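PDB 2FHD: DNA repair protein rhp9/CRB2 from Schizosaccharomyces pombe, which probably recognises methylated histone H4 through its tandem tudor domains, as part of its role in DNA repair. Local coordinates for residues Ile96-Asp99 with Ala100-Asp104; Tyr123-Pro126 with Val127-Arg130. All coordinates share one frame; numbering follows the deposited sequence.

Interaction 1: Ile96-Asp99 with Ala100-Asp104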
ATOM      1  N   ILE A  96       8.240   9.004 -13.255  1.00 33.80           N
ATOM      2  CA  ILE A  96       9.156   9.739 -12.373  1.00 34.26           C
ATOM      3  C   ILE A  96      10.191  10.624 -13.147  1.00 31.68           C
ATOM      4  O   ILE A  96      10.764  11.514 -12.576  1.00 33.01           O
ATOM      5  CB  ILE A  96       9.799   8.822 -11.260  1.00 34.59           C
ATOM      6  CG1 ILE A  96      10.581   7.654 -11.834  1.00 38.20           C
ATOM      7  CG2 ILE A  96       8.729   8.059 -10.434  1.00 32.21           C
ATOM      8  CD1 ILE A  96      10.952   6.679 -10.697  1.00 37.40           C
ATOM      9  N   ALA A  97      10.344  10.420 -14.452  1.00 29.27           N
ATOM     10  CA  ALA A  97      11.361  11.107 -15.277  1.00 27.39           C
ATOM     11  C   ALA A  97      10.812  12.410 -15.862  1.00 27.26           C
ATOM     12  O   ALA A  97      11.602  13.263 -16.195  1.00 25.83           O
ATOM     13  CB  ALA A  97      11.885  10.179 -16.435  1.00 24.85           C
ATOM     14  N   VAL A  98       9.469  12.584 -15.934  1.00 27.47           N
ATOM     15  CA  VAL A  98       8.843  13.739 -16.631  1.00 25.95           C
ATOM     16  C   VAL A  98       8.067  14.709 -15.719  1.00 26.90           C
ATOM     17  O   VAL A  98       7.797  14.405 -14.576  1.00 27.69           O
ATOM     18  CB  VAL A  98       7.932  13.237 -17.740  1.00 26.58           C
ATOM     19  CG1 VAL A  98       8.718  12.373 -18.635  1.00 23.57           C
ATOM     20  CG2 VAL A  98       6.700  12.403 -17.169  1.00 25.30           C
ATOM     21  N   ASP A  99       7.697  15.883 -16.230  1.00 27.15           N
ATOM     22  CA  ASP A  99       6.807  16.804 -15.562  1.00 25.66           C
ATOM     23  C   ASP A  99       5.455  16.754 -16.289  1.00 25.78           C
ATOM     24  O   ASP A  99       5.221  15.852 -17.129  1.00 26.61           O
ATOM     25  CB  ASP A  99       7.432  18.203 -15.594  1.00 26.77           C
ATOM     26  CG  ASP A  99       7.502  18.822 -17.033  1.00 30.99           C
ATOM     27  OD1 ASP A  99       7.123  18.164 -18.060  1.00 31.66           O
ATOM     28  OD2 ASP A  99       7.894  20.013 -17.119  1.00 33.31           O
ATOM     29  N   ALA A 100       4.587  17.737 -16.029  1.00 24.60           N
ATOM     30  CA  ALA A 100       3.220  17.705 -16.503  1.00 24.99           C
ATOM     31  C   ALA A 100       3.102  17.939 -18.011  1.00 25.75           C
ATOM     32  O   ALA A 100       2.026  17.772 -18.593  1.00 25.52           O
ATOM     33  CB  ALA A 100       2.342  18.697 -15.746  1.00 22.78           C
ATOM     34  N   LEU A 101       4.172  18.363 -18.652  1.00 27.00           N
ATOM     35  CA  LEU A 101       4.086  18.534 -20.116  1.00 29.28           C
ATOM     36  C   LEU A 101       4.938  17.459 -20.826  1.00 28.63           C
ATOM     37  O   LEU A 101       5.187  17.520 -22.029  1.00 29.08           O
ATOM     38  CB  LEU A 101       4.620  19.912 -20.491  1.00 30.96           C
ATOM     39  CG  LEU A 101       3.969  21.150 -19.883  1.00 33.80           C
ATOM     40  CD1 LEU A 101       4.942  22.232 -20.195  1.00 34.09           C
ATOM     41  CD2 LEU A 101       2.583  21.350 -20.589  1.00 36.13           C
ATOM     42  N   ASN A 102       5.383  16.467 -20.069  1.00 27.87           N
ATOM     43  CA  ASN A 102       6.164  15.385 -20.646  1.00 27.99           C
ATOM     44  C   ASN A 102       7.609  15.794 -21.000  1.00 28.55           C
ATOM     45  O   ASN A 102       8.256  15.102 -21.766  1.00 29.22           O
ATOM     46  CB  ASN A 102       5.467  14.825 -21.867  1.00 28.65           C
ATOM     47  CG  ASN A 102       5.574  13.332 -21.949  1.00 29.28           C
ATOM     48  OD1 ASN A 102       5.984  12.660 -20.994  1.00 29.70           O
ATOM     49  ND2 ASN A 102       5.183  12.794 -23.078  1.00 30.33           N
ATOM     50  N   ASN A 103       8.104  16.906 -20.429  1.00 27.71           N
ATOM     51  CA  ASN A 103       9.505  17.174 -20.414  1.00 28.89           C
ATOM     52  C   ASN A 103      10.241  16.333 -19.420  1.00 28.60           C
ATOM     53  O   ASN A 103       9.762  15.901 -18.400  1.00 29.72           O
ATOM     54  CB  ASN A 103       9.875  18.674 -20.172  1.00 28.33           C
ATOM     55  CG  ASN A 103       9.148  19.599 -21.112  1.00 30.55           C
ATOM     56  OD1 ASN A 103       9.269  19.456 -22.332  1.00 29.02           O
ATOM     57  ND2 ASN A 103       8.339  20.533 -20.552  1.00 27.15           N
ATOM     58  N   ASP A 104      11.506  16.332 -19.671  1.00 29.27           N
ATOM     59  CA  ASP A 104      12.468  15.418 -19.201  1.00 28.15           C
ATOM     60  C   ASP A 104      13.671  16.111 -18.575  1.00 26.15           C
ATOM     61  O   ASP A 104      14.335  15.569 -17.694  1.00 24.83           O
ATOM     62  CB  ASP A 104      12.999  14.976 -20.594  1.00 32.58           C
ATOM     63  CG  ASP A 104      13.649  13.835 -20.489  1.00 32.96           C
ATOM     64  OD1 ASP A 104      13.288  13.274 -19.403  1.00 41.92           O
ATOM     65  OD2 ASP A 104      14.490  13.581 -21.305  1.00 34.23           O
TER
HETATM   66  O   HOH W   1      14.055  13.691 -15.737  1.00 30.22           O
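D99 and N103 meet across a type I beta turn running from D99 to N102, and the aspartate serves the turn with both backbone and side chain. Among the backbone bonds, N102 N donates to D99 O over 3.0 Å and closes the turn, while D99 N donates to N103 O, also at 3.0 Å. With N102 at positive phi (74°), this is a type I turn followed by a G1 bulge. The side-chain bonds converge on a single oxygen: D99 OD1 accepts L101 N at 3.0 Å, forming an Asx turn, and N103 N at 2.9 Å. The D99 chi1 of 68° sets CG between its own N and carbonyl carbon, which lets the group fold back over the turn. A water donates to A97 O and to D104 O, bridging the two carbonyls. A looser contact sets V98 CG1 alongside N102 OD1 at 3.6 Å. D104 itself turns its carboxylate to S88, while R87 takes N102 O. The D99 carboxylate thus supplies the acceptor for two turn amides; its rotation is restrained because they meet OD1 from opposite faces, and its negative charge probably strengthens both bonds.

Interaction 2: Tyr123-Pro126 with Val127-Arg130; sequences YVAP and VNIR
A125 O faces the first turn of the short helix 126-129 and is the main polar link between the strand end and that helix. I129 N donates to it at 2.9 Å with an N-H...O angle of 156°. N128 N, at 2.8 Å, adds a second but weak and more bent bond to the same oxygen. A125 thus occupies the N-cap position, and the helical pattern continues one residue later with a weak bond from R130 N to P126 O.

Beside this polar link runs an apolar one. V124 CG1 rests on I129 CG1 at 3.6 Å, the two side chains crossing at about a right angle. The valine presents that methyl because CG1 stands anti to its backbone N (chi1 -162°), and the isoleucine extends CD1 along the same valine, 4.0 Å from V124 CG1. N128 CB touches V124 CG1 from the neighbouring helix position, also at 4.0 Å.

The next shell fixes both ends. Backbone hydrogen bonds tie Y123 to Q71 and V124 to Y23, Y123 OH bonds to G76 O, and F132 packs against V124. A neighbouring subunit, the third copy in the assembly, packs its Y19 on P126 and receives the guanidinium of R130 in cation-pi contacts with its Y24 and F16.

P126 suits the first turn of the helix, since its nitrogen has no hydrogen to offer and none is needed there. By accepting one sound and one weak amide bond, A125 O starts the helix straight after strand 122-123, and the packing of V124 against I129 helps to set how the helix lies on that strand end.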
ATOM      1  N   TYR A 123      13.572  20.304  -6.834  1.00 26.74           N
ATOM      2  CA  TYR A 123      12.762  20.443  -5.623  1.00 25.07           C
ATOM      3  C   TYR A 123      12.692  21.907  -5.321  1.00 24.83           C
ATOM      4  O   TYR A 123      13.486  22.684  -5.863  1.00 25.06           O
ATOM      5  CB  TYR A 123      13.296  19.629  -4.458  1.00 25.65           C
ATOM      6  CG  TYR A 123      14.662  20.061  -3.907  1.00 25.96           C
ATOM      7  CD1 TYR A 123      14.764  20.776  -2.720  1.00 21.36           C
ATOM      8  CD2 TYR A 123      15.854  19.737  -4.589  1.00 23.72           C
ATOM      9  CE1 TYR A 123      16.021  21.167  -2.194  1.00 21.65           C
ATOM     10  CE2 TYR A 123      17.114  20.122  -4.080  1.00 24.90           C
ATOM     11  CZ  TYR A 123      17.182  20.821  -2.873  1.00 25.81           C
ATOM     12  OH  TYR A 123      18.434  21.179  -2.373  1.00 31.16           O
ATOM     13  N   VAL A 124      11.689  22.313  -4.540  1.00 24.17           N
ATOM     14  CA  VAL A 124      11.346  23.726  -4.453  1.00 22.22           C
ATOM     15  C   VAL A 124      11.041  24.159  -3.038  1.00 23.05           C
ATOM     16  O   VAL A 124      10.296  23.481  -2.313  1.00 22.45           O
ATOM     17  CB  VAL A 124      10.188  24.138  -5.428  1.00 22.24           C
ATOM     18  CG1 VAL A 124      10.200  25.673  -5.621  1.00 20.95           C
ATOM     19  CG2 VAL A 124      10.370  23.498  -6.778  1.00 17.98           C
ATOM     20  N   ALA A 125      11.640  25.277  -2.633  1.00 23.15           N
ATOM     21  CA  ALA A 125      11.350  25.815  -1.360  1.00 24.54           C
ATOM     22  C   ALA A 125       9.927  26.361  -1.364  1.00 24.61           C
ATOM     23  O   ALA A 125       9.518  27.063  -2.298  1.00 25.37           O
ATOM     24  CB  ALA A 125      12.327  26.883  -1.012  1.00 24.86           C
ATOM     25  N   PRO A 126       9.179  26.070  -0.299  1.00 24.67           N
ATOM     26  CA  PRO A 126       7.881  26.735  -0.180  1.00 25.26           C
ATOM     27  C   PRO A 126       7.907  28.281  -0.410  1.00 26.11           C
ATOM     28  O   PRO A 126       6.941  28.802  -0.993  1.00 27.23           O
ATOM     29  CB  PRO A 126       7.441  26.375   1.281  1.00 24.30           C
ATOM     30  CG  PRO A 126       8.138  25.068   1.554  1.00 23.79           C
ATOM     31  CD  PRO A 126       9.478  25.189   0.868  1.00 24.80           C
ATOM     32  N   VAL A 127       8.941  29.029   0.060  1.00 26.48           N
ATOM     33  CA  VAL A 127       8.945  30.497  -0.224  1.00 25.82           C
ATOM     34  C   VAL A 127       9.065  30.799  -1.702  1.00 25.76           C
ATOM     35  O   VAL A 127       8.616  31.807  -2.195  1.00 26.15           O
ATOM     36  CB  VAL A 127      10.052  31.360   0.525  1.00 26.18           C
ATOM     37  CG1 VAL A 127       9.715  31.603   1.956  1.00 22.84           C
ATOM     38  CG2 VAL A 127      11.442  30.845   0.333  1.00 24.38           C
ATOM     39  N   ASN A 128       9.677  29.896  -2.442  1.00 26.79           N
ATOM     40  CA  ASN A 128       9.777  30.087  -3.871  1.00 26.13           C
ATOM     41  C   ASN A 128       8.517  29.708  -4.586  1.00 27.34           C
ATOM     42  O   ASN A 128       8.145  30.356  -5.528  1.00 27.58           O
ATOM     43  CB  ASN A 128      10.975  29.338  -4.354  1.00 25.41           C
ATOM     44  CG  ASN A 128      12.237  30.036  -3.928  1.00 26.56           C
ATOM     45  OD1 ASN A 128      12.436  31.223  -4.260  1.00 27.03           O
ATOM     46  ND2 ASN A 128      13.045  29.378  -3.142  1.00 21.90           N
ATOM     47  N   ILE A 129       7.828  28.692  -4.084  1.00 28.94           N
ATOM     48  CA  ILE A 129       6.558  28.259  -4.624  1.00 30.96           C
ATOM     49  C   ILE A 129       5.442  29.348  -4.519  1.00 33.59           C
ATOM     50  O   ILE A 129       4.525  29.371  -5.344  1.00 32.70           O
ATOM     51  CB  ILE A 129       6.061  26.882  -3.954  1.00 30.61           C
ATOM     52  CG1 ILE A 129       6.777  25.699  -4.590  1.00 28.63           C
ATOM     53  CG2 ILE A 129       4.512  26.744  -4.112  1.00 27.20           C
ATOM     54  CD1 ILE A 129       6.261  25.391  -6.071  1.00 19.69           C
ATOM     55  N   ARG A 130       5.522  30.238  -3.532  1.00 35.87           N
ATOM     56  CA  ARG A 130       4.468  31.242  -3.389  1.00 39.67           C
ATOM     57  C   ARG A 130       4.438  32.212  -4.567  1.00 39.43           C
ATOM     58  O   ARG A 130       3.395  32.848  -4.888  1.00 39.01           O
ATOM     59  CB  ARG A 130       4.418  31.915  -1.979  1.00 39.65           C
ATOM     60  CG  ARG A 130       5.632  32.620  -1.536  1.00 44.63           C
ATOM     61  CD  ARG A 130       5.394  33.366  -0.179  1.00 44.91           C
ATOM     62  NE  ARG A 130       4.994  34.785  -0.392  1.00 48.47           N
ATOM     63  CZ  ARG A 130       3.845  35.234   0.048  1.00 48.51           C
ATOM     64  NH1 ARG A 130       3.096  34.357   0.696  1.00 47.15           N
ATOM     65  NH2 ARG A 130       3.437  36.499  -0.160  1.00 48.21           N
TER

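In the fold
The two contacts belong to the same tudor region but lie on opposite sides of the chain's centre, their centres 19 Å apart and their nearest atoms about 11 Å apart, without touching. Interaction 1 shapes the loop leading into strand 105-110; interaction 2 starts at the end of strand 122-123, the last short strand of the same five-stranded sheet. Both have links toward the first tudor domain, interaction 1 through R11 and, weakly, R61 and interaction 2 through Y23. A second subunit reaches 96-99 only at I96, which takes no part in the turn, whereas a third subunit packs on P126, V127, N128 and R130. A phosphate ion, probably from crystallisation, lies about 5 Å from the A125 side chain.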